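Local coordinates for putative Nitroreductase (PDB 3EO7), which binds flavin mononucleotide and is probably an FMN-dependent oxidoreductase of the nitroreductase family, at residues Y82-R87 with T94-A99; A99-G104 with H332-T337; E328-K333 with L467-I472. All coordinates share one frame; numbering follows the deposited sequence.

Overall arrangement
Contact 2 (99-104 with 332-337) lies at the FMN phosphate and grips it, with contacts 1 and 3 flanking it. Contact 1, the hairpin 82-87 with 94-99, has its centre about 8 Å from that of contact 2, shares Ala99 with it and also touches the FMN phosphate. A probable hydrogen bond of 2.9 Å between Thr85 OG1 and Arg335 NH1 ties the two; Thr85 also packs on His332. Contact 3 (328-333 with 467-472) is centred about 9 Å from contact 2 and 14 Å from contact 1. It shares His332 and Lys333 with contact 2, because helix 325-333 leads into the phosphate-binding loop, and the nearest atoms of the Ile472 side chain and FMN are about 8 Å apart.

Contact 1 (Y82-R87 with T94-A99); sequences YGLTAR and TVYLRA. With FMN (flavin mononucleotide), chain B.
Leu97 O is gripped by two successive amides of the facing strand, Thr85 N at 2.8 Å and, through a weak bond, Ala86 N at 3.3 Å. This double acceptance goes with a one-residue shift in the pairing between Leu84–Arg98 and Ala86–Leu97. Beyond the shift, Leu97 N returns a bond to Ala86 O (2.8 Å); before it, Ala99 N bonds to Gly83 O (2.8 Å). Arg98 extends alongside Leu84, its CG 3.7 Å from Leu84 CD2, and then lays CD over one face of the Tyr82 ring, 4.2 Å from the centroid, as a CH-pi contact. The guanidinium is turned 60° from that ring and meets Tyr82 CE2 edge-on; Arg98 NH2 bonds to Pro39 O, and Tyr82 OH to Ala109 O. With CG set between its backbone N and carbonyl carbon (chi1 67°), Arg87 runs alongside Tyr96, and its guanidinium is 25° from the ring plane. NH1 of Arg87 comes within 3.1 Å of Tyr96 OH, but the angle is too poor for a hydrogen bond. With the ring of Tyr96 cut back to an alanine, the Arg87 side chain would probably lose the surface it lies along, and a gap would be likely to open beside Leu84 CD1. Together the pairings define an antiparallel beta hairpin with a classic beta bulge at Leu97, whose CB lies 3.9 Å from FMN O3P at the phosphate end of the flavin pocket.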
loop_
_atom_site.group_PDB
_atom_site.type_symbol
_atom_site.label_atom_id
_atom_site.label_comp_id
_atom_site.label_asym_id
_atom_site.label_seq_id
_atom_site.Cartn_x
_atom_site.Cartn_y
_atom_site.Cartn_z
ATOM N N TYR A 82 -5.334 -10.360 3.276
ATOM C CA TYR A 82 -5.155 -9.879 4.654
ATOM C C TYR A 82 -5.302 -10.961 5.704
ATOM O O TYR A 82 -5.540 -10.673 6.881
ATOM C CB TYR A 82 -6.144 -8.747 4.893
ATOM C CG TYR A 82 -5.775 -7.704 5.916
ATOM C CD1 TYR A 82 -4.482 -7.173 5.965
ATOM C CD2 TYR A 82 -6.708 -7.228 6.824
ATOM C CE1 TYR A 82 -4.135 -6.174 6.890
ATOM C CE2 TYR A 82 -6.376 -6.246 7.741
ATOM C CZ TYR A 82 -5.074 -5.716 7.776
ATOM O OH TYR A 82 -4.743 -4.723 8.692
ATOM N N GLY A 83 -5.065 -12.199 5.296
ATOM C CA GLY A 83 -5.180 -13.313 6.202
ATOM C C GLY A 83 -3.988 -13.388 7.123
ATOM O O GLY A 83 -2.930 -12.802 6.840
ATOM N N LEU A 84 -4.158 -14.133 8.208
ATOM C CA LEU A 84 -3.043 -14.408 9.135
ATOM C C LEU A 84 -2.117 -15.459 8.537
ATOM O O LEU A 84 -2.597 -16.512 8.145
ATOM C CB LEU A 84 -3.590 -14.846 10.475
ATOM C CG LEU A 84 -4.516 -13.897 11.189
ATOM C CD1 LEU A 84 -4.767 -14.490 12.621
ATOM C CD2 LEU A 84 -3.983 -12.436 11.207
ATOM N N THR A 85 -0.813 -15.166 8.417
ATOM C CA THR A 85 0.122 -16.124 7.805
ATOM C C THR A 85 1.294 -16.563 8.696
ATOM O O THR A 85 2.073 -17.437 8.299
ATOM C CB THR A 85 0.617 -15.599 6.446
ATOM O OG1 THR A 85 1.475 -14.477 6.645
ATOM C CG2 THR A 85 -0.549 -15.251 5.561
ATOM N N ALA A 86 1.410 -15.978 9.891
ATOM C CA ALA A 86 2.448 -16.394 10.855
ATOM C C ALA A 86 2.106 -15.917 12.240
ATOM O O ALA A 86 1.224 -15.085 12.443
ATOM C CB ALA A 86 3.838 -15.861 10.458
ATOM N N ARG A 87 2.843 -16.434 13.209
ATOM C CA ARG A 87 2.662 -15.951 14.550
ATOM C C ARG A 87 4.030 -15.758 15.189
ATOM O O ARG A 87 4.997 -16.432 14.805
ATOM C CB ARG A 87 1.708 -16.845 15.311
ATOM C CG ARG A 87 2.138 -18.238 15.614
ATOM C CD ARG A 87 0.887 -19.090 15.751
ATOM N NE ARG A 87 0.900 -19.979 16.909
ATOM C CZ ARG A 87 0.175 -19.803 18.025
ATOM N NH1 ARG A 87 -0.671 -18.779 18.161
ATOM N NH2 ARG A 87 0.280 -20.680 19.020
ATOM N N THR A 94 0.826 -13.454 21.791
ATOM C CA THR A 94 1.154 -13.733 20.388
ATOM C C THR A 94 0.677 -12.624 19.459
ATOM O O THR A 94 -0.427 -12.100 19.603
ATOM C CB THR A 94 0.540 -15.060 19.937
ATOM O OG1 THR A 94 -0.879 -14.971 20.043
ATOM C CG2 THR A 94 1.014 -16.191 20.812
ATOM N N VAL A 95 1.553 -12.220 18.551
ATOM C CA VAL A 95 1.230 -11.266 17.526
ATOM C C VAL A 95 1.008 -12.156 16.304
ATOM O O VAL A 95 1.730 -13.131 16.092
ATOM C CB VAL A 95 2.388 -10.278 17.257
ATOM C CG1 VAL A 95 2.117 -9.386 15.964
ATOM C CG2 VAL A 95 2.619 -9.428 18.488
ATOM N N TYR A 96 -0.027 -11.870 15.547
ATOM C CA TYR A 96 -0.274 -12.631 14.339
ATOM C C TYR A 96 0.128 -11.760 13.178
ATOM O O TYR A 96 -0.426 -10.670 13.000
ATOM C CB TYR A 96 -1.729 -12.974 14.223
ATOM C CG TYR A 96 -2.110 -13.943 15.271
ATOM C CD1 TYR A 96 -1.807 -15.283 15.114
ATOM C CD2 TYR A 96 -2.708 -13.523 16.451
ATOM C CE1 TYR A 96 -2.121 -16.203 16.092
ATOM C CE2 TYR A 96 -3.027 -14.449 17.454
ATOM C CZ TYR A 96 -2.736 -15.777 17.248
ATOM O OH TYR A 96 -3.026 -16.722 18.202
ATOM N N LEU A 97 1.070 -12.264 12.382
ATOM C CA LEU A 97 1.507 -11.596 11.193
ATOM C C LEU A 97 0.578 -11.978 10.054
ATOM O O LEU A 97 -0.075 -13.032 10.070
ATOM C CB LEU A 97 2.950 -11.967 10.861
ATOM C CG LEU A 97 3.975 -11.791 11.987
ATOM C CD1 LEU A 97 5.357 -12.153 11.439
ATOM C CD2 LEU A 97 3.992 -10.392 12.587
ATOM N N ARG A 98 0.522 -11.091 9.083
ATOM C CA ARG A 98 -0.456 -11.187 8.019
ATOM C C ARG A 98 0.117 -11.151 6.627
ATOM O O ARG A 98 1.310 -10.913 6.405
ATOM C CB ARG A 98 -1.471 -10.027 8.172
ATOM C CG ARG A 98 -1.986 -9.820 9.597
ATOM C CD ARG A 98 -3.190 -8.892 9.688
ATOM N NE ARG A 98 -3.457 -8.631 11.106
ATOM C CZ ARG A 98 -4.452 -7.907 11.577
ATOM N NH1 ARG A 98 -5.361 -7.406 10.773
ATOM N NH2 ARG A 98 -4.545 -7.714 12.888
ATOM N N ALA A 99 -0.777 -11.374 5.666
ATOM C CA ALA A 99 -0.421 -11.351 4.249
ATOM C C ALA A 99 0.164 -9.997 3.852
ATOM O O ALA A 99 0.983 -9.909 2.934
ATOM C CB ALA A 99 -1.655 -11.682 3.369
HETATM N N1 FMN B . 10.728 -3.328 9.383
HETATM C C2 FMN B . 11.900 -2.869 9.960
HETATM O O2 FMN B . 12.702 -3.649 10.462
HETATM N N3 FMN B . 12.226 -1.542 10.041
HETATM C C4 FMN B . 11.390 -0.565 9.587
HETATM O O4 FMN B . 11.820 0.601 9.518
HETATM C C4A FMN B . 10.200 -0.980 8.992
HETATM N N5 FMN B . 9.285 -0.040 8.559
HETATM C C5A FMN B . 8.125 -0.461 7.878
HETATM C C6 FMN B . 7.236 0.452 7.323
HETATM C C7 FMN B . 6.076 0.039 6.669
HETATM C C7M FMN B . 5.180 1.067 5.962
HETATM C C8 FMN B . 5.792 -1.316 6.556
HETATM C C8M FMN B . 4.658 -1.834 5.695
HETATM C C9 FMN B . 6.677 -2.264 7.103
HETATM C C9A FMN B . 7.843 -1.834 7.761
HETATM N N10 FMN B . 8.717 -2.764 8.311
HETATM C C10 FMN B . 9.881 -2.351 8.901
HETATM C "C1'" FMN B . 8.345 -4.228 8.433
HETATM C "C2'" FMN B . 7.357 -4.507 9.548
HETATM O "O2'" FMN B . 8.051 -4.539 10.814
HETATM C "C3'" FMN B . 6.643 -5.827 9.265
HETATM O "O3'" FMN B . 5.812 -5.696 8.108
HETATM C "C4'" FMN B . 5.839 -6.372 10.460
HETATM O "O4'" FMN B . 6.715 -6.657 11.587
HETATM C "C5'" FMN B . 5.083 -7.623 10.056
HETATM O "O5'" FMN B . 5.939 -8.631 9.590
HETATM P P FMN B . 5.801 -9.252 8.141
HETATM O O1P FMN B . 6.075 -8.142 7.132
HETATM O O2P FMN B . 6.858 -10.348 8.091
HETATM O O3P FMN B . 4.423 -9.818 7.958
#

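Contact 2 (A99-G104 with H332-T337); sequences AAPSAG and HKRRST. With FMN (flavin mononucleotide), chain B.
Arg334 reaches across to Ala99 and Pro101. Its CB points toward them, and CG, trans to the backbone N (chi1 178°), packs against Ile472. The chain then bends at chi2 and chi3, so that CD, resting against Leu469, brings the guanidinium round to the phosphate. NE donates to Ala99 O at 3.2 Å, approaching 49° out of the carbonyl plane. A water shares that single N-H and donates to the same oxygen. Asn195 ND2 also bonds to Ala99 O, and Arg334 NH2 adds a weak bond, so this buried carbonyl is well supplied with donors. Pro101 covers one guanidinium face, its CD 3.8 Å from Arg334 CZ and over the centre of the group; the two side chains cross at about a right angle. At the tip, NH1 gives a bond to FMN O1P at 3.0 Å and NH2 one to FMN O3P at 2.9 Å.

This is the FMN phosphate site, and here it joins two nitroreductase-family regions of one chain, whereas dimeric relatives bind FMN between two subunits. The Arg-Arg-Ser run just past helix 325-333 supplies most of the grip. Arg335 NE reaches FMN O2P at 2.8 Å, and its NH2 bonds almost straight (171°) to FMN O3P at 2.7 Å. Ser336 contributes its backbone N to FMN O2P and its OG to FMN O1P, the latter at 2.6 Å. Two guanidinium groups so close would be expected to stabilise the phosphate's negative charge. On the other side of the pocket, Ser102 N donates to FMN O3' at 3.0 Å, while Ser102 OG is itself held by Asp188 OD2 and Tyr107 N.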
loop_
_atom_site.group_PDB
_atom_site.type_symbol
_atom_site.label_atom_id
_atom_site.label_comp_id
_atom_site.label_asym_id
_atom_site.label_seq_id
_atom_site.Cartn_x
_atom_site.Cartn_y
_atom_site.Cartn_z
ATOM N N ALA A 99 -0.777 -11.374 5.666
ATOM C CA ALA A 99 -0.421 -11.351 4.249
ATOM C C ALA A 99 0.164 -9.997 3.852
ATOM O O ALA A 99 0.983 -9.909 2.934
ATOM C CB ALA A 99 -1.655 -11.682 3.369
ATOM N N ALA A 100 -0.328 -8.924 4.469
ATOM C CA ALA A 100 0.190 -7.590 4.235
ATOM C C ALA A 100 1.127 -7.205 5.406
ATOM O O ALA A 100 0.780 -7.450 6.561
ATOM C CB ALA A 100 -0.939 -6.562 4.172
ATOM N N PRO A 101 2.299 -6.606 5.085
ATOM C CA PRO A 101 3.209 -6.085 6.112
ATOM C C PRO A 101 2.569 -4.845 6.728
ATOM O O PRO A 101 1.606 -4.310 6.189
ATOM C CB PRO A 101 4.473 -5.724 5.334
ATOM C CG PRO A 101 3.945 -5.391 3.939
ATOM C CD PRO A 101 2.819 -6.366 3.716
ATOM N N SER A 102 3.078 -4.413 7.869
ATOM C CA SER A 102 2.560 -3.212 8.538
ATOM C C SER A 102 3.639 -2.638 9.424
ATOM O O SER A 102 4.299 -3.395 10.168
ATOM C CB SER A 102 1.350 -3.545 9.421
ATOM O OG SER A 102 1.019 -2.496 10.328
ATOM N N ALA A 103 3.828 -1.324 9.326
ATOM C CA ALA A 103 4.817 -0.619 10.179
ATOM C C ALA A 103 4.510 -0.948 11.632
ATOM O O ALA A 103 3.385 -0.782 12.123
ATOM C CB ALA A 103 4.744 0.879 9.929
ATOM N N GLY A 104 5.527 -1.452 12.335
ATOM C CA GLY A 104 5.392 -1.828 13.728
ATOM C C GLY A 104 4.558 -3.059 14.011
ATOM O O GLY A 104 4.315 -3.385 15.206
ATOM N N HIS A 332 1.722 -16.313 0.559
ATOM C CA HIS A 332 1.504 -16.936 1.847
ATOM C C HIS A 332 2.741 -16.913 2.755
ATOM O O HIS A 332 2.609 -16.693 3.957
ATOM C CB HIS A 332 0.979 -18.373 1.678
ATOM C CG HIS A 332 0.682 -19.043 2.980
ATOM N ND1 HIS A 332 -0.420 -18.719 3.747
ATOM C CD2 HIS A 332 1.345 -20.009 3.658
ATOM C CE1 HIS A 332 -0.414 -19.452 4.848
ATOM N NE2 HIS A 332 0.649 -20.237 4.821
ATOM N N LYS A 333 3.931 -17.111 2.188
ATOM C CA LYS A 333 5.171 -17.226 2.981
ATOM C C LYS A 333 5.906 -15.913 3.223
ATOM O O LYS A 333 6.831 -15.854 4.039
ATOM C CB LYS A 333 6.130 -18.225 2.333
ATOM C CG LYS A 333 6.834 -17.752 1.108
ATOM C CD LYS A 333 7.727 -18.875 0.545
ATOM C CE LYS A 333 8.467 -18.432 -0.720
ATOM N NZ LYS A 333 9.295 -19.549 -1.294
ATOM N N ARG A 334 5.483 -14.866 2.516
ATOM C CA ARG A 334 6.169 -13.579 2.524
ATOM C C ARG A 334 6.329 -13.041 3.926
ATOM O O ARG A 334 5.354 -12.919 4.664
ATOM C CB ARG A 334 5.369 -12.564 1.714
ATOM C CG ARG A 334 6.017 -11.155 1.708
ATOM C CD ARG A 334 5.002 -10.030 1.743
ATOM N NE ARG A 334 4.142 -10.084 2.940
ATOM C CZ ARG A 334 4.495 -9.725 4.159
ATOM N NH1 ARG A 334 5.691 -9.226 4.404
ATOM N NH2 ARG A 334 3.607 -9.830 5.131
ATOM N N ARG A 335 7.565 -12.714 4.285
ATOM C CA ARG A 335 7.886 -12.044 5.545
ATOM C C ARG A 335 8.864 -10.911 5.244
ATOM O O ARG A 335 9.631 -10.990 4.273
ATOM C CB ARG A 335 8.583 -13.012 6.495
ATOM C CG ARG A 335 7.760 -14.221 6.929
ATOM C CD ARG A 335 6.927 -13.964 8.165
ATOM N NE ARG A 335 5.834 -13.004 7.981
ATOM C CZ ARG A 335 4.608 -13.335 7.591
ATOM N NH1 ARG A 335 4.287 -14.592 7.336
ATOM N NH2 ARG A 335 3.663 -12.402 7.510
ATOM N N SER A 336 8.862 -9.884 6.100
ATOM C CA SER A 336 9.839 -8.814 6.037
ATOM C C SER A 336 11.122 -9.386 6.654
ATOM O O SER A 336 11.126 -9.844 7.797
ATOM C CB SER A 336 9.370 -7.603 6.823
ATOM O OG SER A 336 8.259 -7.009 6.182
ATOM N N THR A 337 12.212 -9.328 5.911
ATOM C CA THR A 337 13.493 -9.854 6.368
ATOM C C THR A 337 14.082 -9.045 7.533
ATOM O O THR A 337 14.162 -7.830 7.491
ATOM C CB THR A 337 14.460 -9.874 5.197
ATOM O OG1 THR A 337 13.803 -10.494 4.083
ATOM C CG2 THR A 337 15.764 -10.612 5.548
HETATM N N1 FMN B . 10.728 -3.328 9.383
HETATM C C2 FMN B . 11.900 -2.869 9.960
HETATM O O2 FMN B . 12.702 -3.649 10.462
HETATM N N3 FMN B . 12.226 -1.542 10.041
HETATM C C4 FMN B . 11.390 -0.565 9.587
HETATM O O4 FMN B . 11.820 0.601 9.518
HETATM C C4A FMN B . 10.200 -0.980 8.992
HETATM N N5 FMN B . 9.285 -0.040 8.559
HETATM C C5A FMN B . 8.125 -0.461 7.878
HETATM C C6 FMN B . 7.236 0.452 7.323
HETATM C C7 FMN B . 6.076 0.039 6.669
HETATM C C7M FMN B . 5.180 1.067 5.962
HETATM C C8 FMN B . 5.792 -1.316 6.556
HETATM C C8M FMN B . 4.658 -1.834 5.695
HETATM C C9 FMN B . 6.677 -2.264 7.103
HETATM C C9A FMN B . 7.843 -1.834 7.761
HETATM N N10 FMN B . 8.717 -2.764 8.311
HETATM C C10 FMN B . 9.881 -2.351 8.901
HETATM C "C1'" FMN B . 8.345 -4.228 8.433
HETATM C "C2'" FMN B . 7.357 -4.507 9.548
HETATM O "O2'" FMN B . 8.051 -4.539 10.814
HETATM C "C3'" FMN B . 6.643 -5.827 9.265
HETATM O "O3'" FMN B . 5.812 -5.696 8.108
HETATM C "C4'" FMN B . 5.839 -6.372 10.460
HETATM O "O4'" FMN B . 6.715 -6.657 11.587
HETATM C "C5'" FMN B . 5.083 -7.623 10.056
HETATM O "O5'" FMN B . 5.939 -8.631 9.590
HETATM P P FMN B . 5.801 -9.252 8.141
HETATM O O1P FMN B . 6.075 -8.142 7.132
HETATM O O2P FMN B . 6.858 -10.348 8.091
HETATM O O3P FMN B . 4.423 -9.818 7.958
HETATM O O HOH W 1 2.087 -11.591 1.159
#

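Contact 3 (E328-K333 with L467-I472)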
loop_
_atom_site.group_PDB
_atom_site.type_symbol
_atom_site.label_atom_id
_atom_site.label_comp_id
_atom_site.label_asym_id
_atom_site.label_seq_id
_atom_site.Cartn_x
_atom_site.Cartn_y
_atom_site.Cartn_z
ATOM N N GLU A 328 0.874 -17.528 -5.353
ATOM C CA GLU A 328 0.139 -17.914 -4.133
ATOM C C GLU A 328 1.040 -18.328 -2.985
ATOM O O GLU A 328 0.883 -17.854 -1.853
ATOM C CB GLU A 328 -0.846 -19.037 -4.413
ATOM C CG GLU A 328 -1.940 -18.617 -5.324
ATOM C CD GLU A 328 -3.231 -19.412 -5.110
ATOM O OE1 GLU A 328 -3.850 -19.385 -3.989
ATOM O OE2 GLU A 328 -3.639 -20.036 -6.104
ATOM N N ILE A 329 1.998 -19.185 -3.279
ATOM C CA ILE A 329 2.919 -19.668 -2.262
ATOM C C ILE A 329 3.738 -18.498 -1.685
ATOM O O ILE A 329 3.891 -18.368 -0.465
ATOM C CB ILE A 329 3.863 -20.734 -2.839
ATOM C CG1 ILE A 329 3.074 -22.013 -3.175
ATOM C CG2 ILE A 329 4.988 -21.037 -1.857
ATOM C CD1 ILE A 329 3.891 -23.031 -4.005
ATOM N N THR A 330 4.223 -17.642 -2.568
ATOM C CA THR A 330 4.989 -16.476 -2.175
ATOM C C THR A 330 4.167 -15.511 -1.299
ATOM O O THR A 330 4.657 -15.056 -0.262
ATOM C CB THR A 330 5.595 -15.784 -3.407
ATOM O OG1 THR A 330 6.663 -16.615 -3.920
ATOM C CG2 THR A 330 6.110 -14.420 -3.051
HETATM N N MSE A 331 2.915 -15.270 -1.670
HETATM C CA MSE A 331 2.059 -14.403 -0.886
HETATM C C MSE A 331 1.845 -14.993 0.492
HETATM O O MSE A 331 1.840 -14.283 1.496
HETATM C CB MSE A 331 0.732 -14.167 -1.585
HETATM C CG MSE A 331 0.894 -13.320 -2.829
HETATM SE SE MSE A 331 -0.789 -12.937 -3.710
HETATM C CE MSE A 331 -1.392 -11.435 -2.590
ATOM N N HIS A 332 1.722 -16.313 0.559
ATOM C CA HIS A 332 1.504 -16.936 1.847
ATOM C C HIS A 332 2.741 -16.913 2.755
ATOM O O HIS A 332 2.609 -16.693 3.957
ATOM C CB HIS A 332 0.979 -18.373 1.678
ATOM C CG HIS A 332 0.682 -19.043 2.980
ATOM N ND1 HIS A 332 -0.420 -18.719 3.747
ATOM C CD2 HIS A 332 1.345 -20.009 3.658
ATOM C CE1 HIS A 332 -0.414 -19.452 4.848
ATOM N NE2 HIS A 332 0.649 -20.237 4.821
ATOM N N LYS A 333 3.931 -17.111 2.188
ATOM C CA LYS A 333 5.171 -17.226 2.981
ATOM C C LYS A 333 5.906 -15.913 3.223
ATOM O O LYS A 333 6.831 -15.854 4.039
ATOM C CB LYS A 333 6.130 -18.225 2.333
ATOM C CG LYS A 333 6.834 -17.752 1.108
ATOM C CD LYS A 333 7.727 -18.875 0.545
ATOM C CE LYS A 333 8.467 -18.432 -0.720
ATOM N NZ LYS A 333 9.295 -19.549 -1.294
ATOM N N LEU A 467 7.210 -5.164 -4.983
ATOM C CA LEU A 467 8.647 -5.371 -4.794
ATOM C C LEU A 467 8.916 -6.448 -3.737
ATOM O O LEU A 467 9.806 -7.271 -3.912
ATOM C CB LEU A 467 9.358 -4.052 -4.351
ATOM C CG LEU A 467 9.587 -2.940 -5.361
ATOM C CD1 LEU A 467 9.944 -1.604 -4.670
ATOM C CD2 LEU A 467 10.724 -3.385 -6.325
ATOM N N ASN A 468 8.184 -6.415 -2.619
ATOM C CA ASN A 468 8.344 -7.395 -1.555
ATOM C C ASN A 468 8.054 -8.829 -2.067
ATOM O O ASN A 468 8.821 -9.744 -1.825
ATOM C CB ASN A 468 7.460 -7.095 -0.322
ATOM C CG ASN A 468 8.085 -6.078 0.636
ATOM O OD1 ASN A 468 8.422 -6.428 1.775
ATOM N ND2 ASN A 468 8.244 -4.833 0.191
ATOM N N LEU A 469 6.945 -8.987 -2.777
ATOM C CA LEU A 469 6.539 -10.293 -3.310
ATOM C C LEU A 469 7.552 -10.788 -4.338
ATOM O O LEU A 469 7.989 -11.957 -4.281
ATOM C CB LEU A 469 5.127 -10.212 -3.874
ATOM C CG LEU A 469 4.008 -10.063 -2.825
ATOM C CD1 LEU A 469 2.644 -9.779 -3.510
ATOM C CD2 LEU A 469 3.952 -11.286 -1.895
ATOM N N ALA A 470 7.978 -9.913 -5.232
ATOM C CA ALA A 470 8.998 -10.296 -6.211
ATOM C C ALA A 470 10.297 -10.748 -5.531
ATOM O O ALA A 470 10.903 -11.742 -5.948
ATOM C CB ALA A 470 9.259 -9.177 -7.232
ATOM N N ALA A 471 10.720 -10.028 -4.502
ATOM C CA ALA A 471 11.948 -10.352 -3.784
ATOM C C ALA A 471 11.833 -11.738 -3.198
ATOM O O ALA A 471 12.714 -12.563 -3.373
ATOM C CB ALA A 471 12.237 -9.304 -2.655
ATOM N N ILE A 472 10.744 -11.999 -2.480
ATOM C CA ILE A 472 10.533 -13.305 -1.859
ATOM C C ILE A 472 10.462 -14.424 -2.895
ATOM O O ILE A 472 11.060 -15.478 -2.693
ATOM C CB ILE A 472 9.276 -13.305 -0.959
ATOM C CG1 ILE A 472 9.445 -12.308 0.208
ATOM C CG2 ILE A 472 8.929 -14.767 -0.511
ATOM C CD1 ILE A 472 10.688 -12.523 1.094
#
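Two helices meet here in a small apolar crossing: the last turns of helix 325-333 lie against the C-terminal part of helix 452-473. The axes of the two segments come within 9.3 Å at 107°, and the contact buries 257 Å² in total. Such a steep angle confines the meeting to few residues, with Thr330 and Ile472 the nearest pair at 6.4 Å between their CA atoms.

Thr330 makes the shortest approach. A chi1 of -72° for OG1 turns its CG2 methyl onto the facing helix, within 3.3 Å of Leu469 O and 3.8 Å of Ile472 CG2. The same rotation directs OG1 elsewhere, to Gln473 OE1, with Asp326 O, one turn earlier in its own helix, also within bonding distance. The threonine thus uses its methyl for the crossing and its hydroxyl for polar partners beyond the two segments. Along one flank, Leu469 crosses residue 331, a selenomethionine, at a slant: Leu469 CD2 is 3.8 Å from Met331 CG and touches Met331 CA as well. Helix 181-202 covers this flank, with Ile202 and Asn195 against Met331 and Leu198 against Leu469.

On the other flank, Lys333 and Ile472 run antiparallel alongside each other. The lysine is straight from CG onward, so its aliphatic part can follow the isoleucine, with Lys333 CE 3.7 Å from Ile472 CG2. Every close approach between the segments is thus made by carbon, against another carbon or the Leu469 carbonyl oxygen. The contact therefore probably rests chiefly on shape fit and the burial of methyl and methylene groups, with Lys333 adding its hydrocarbon chain rather than its charge.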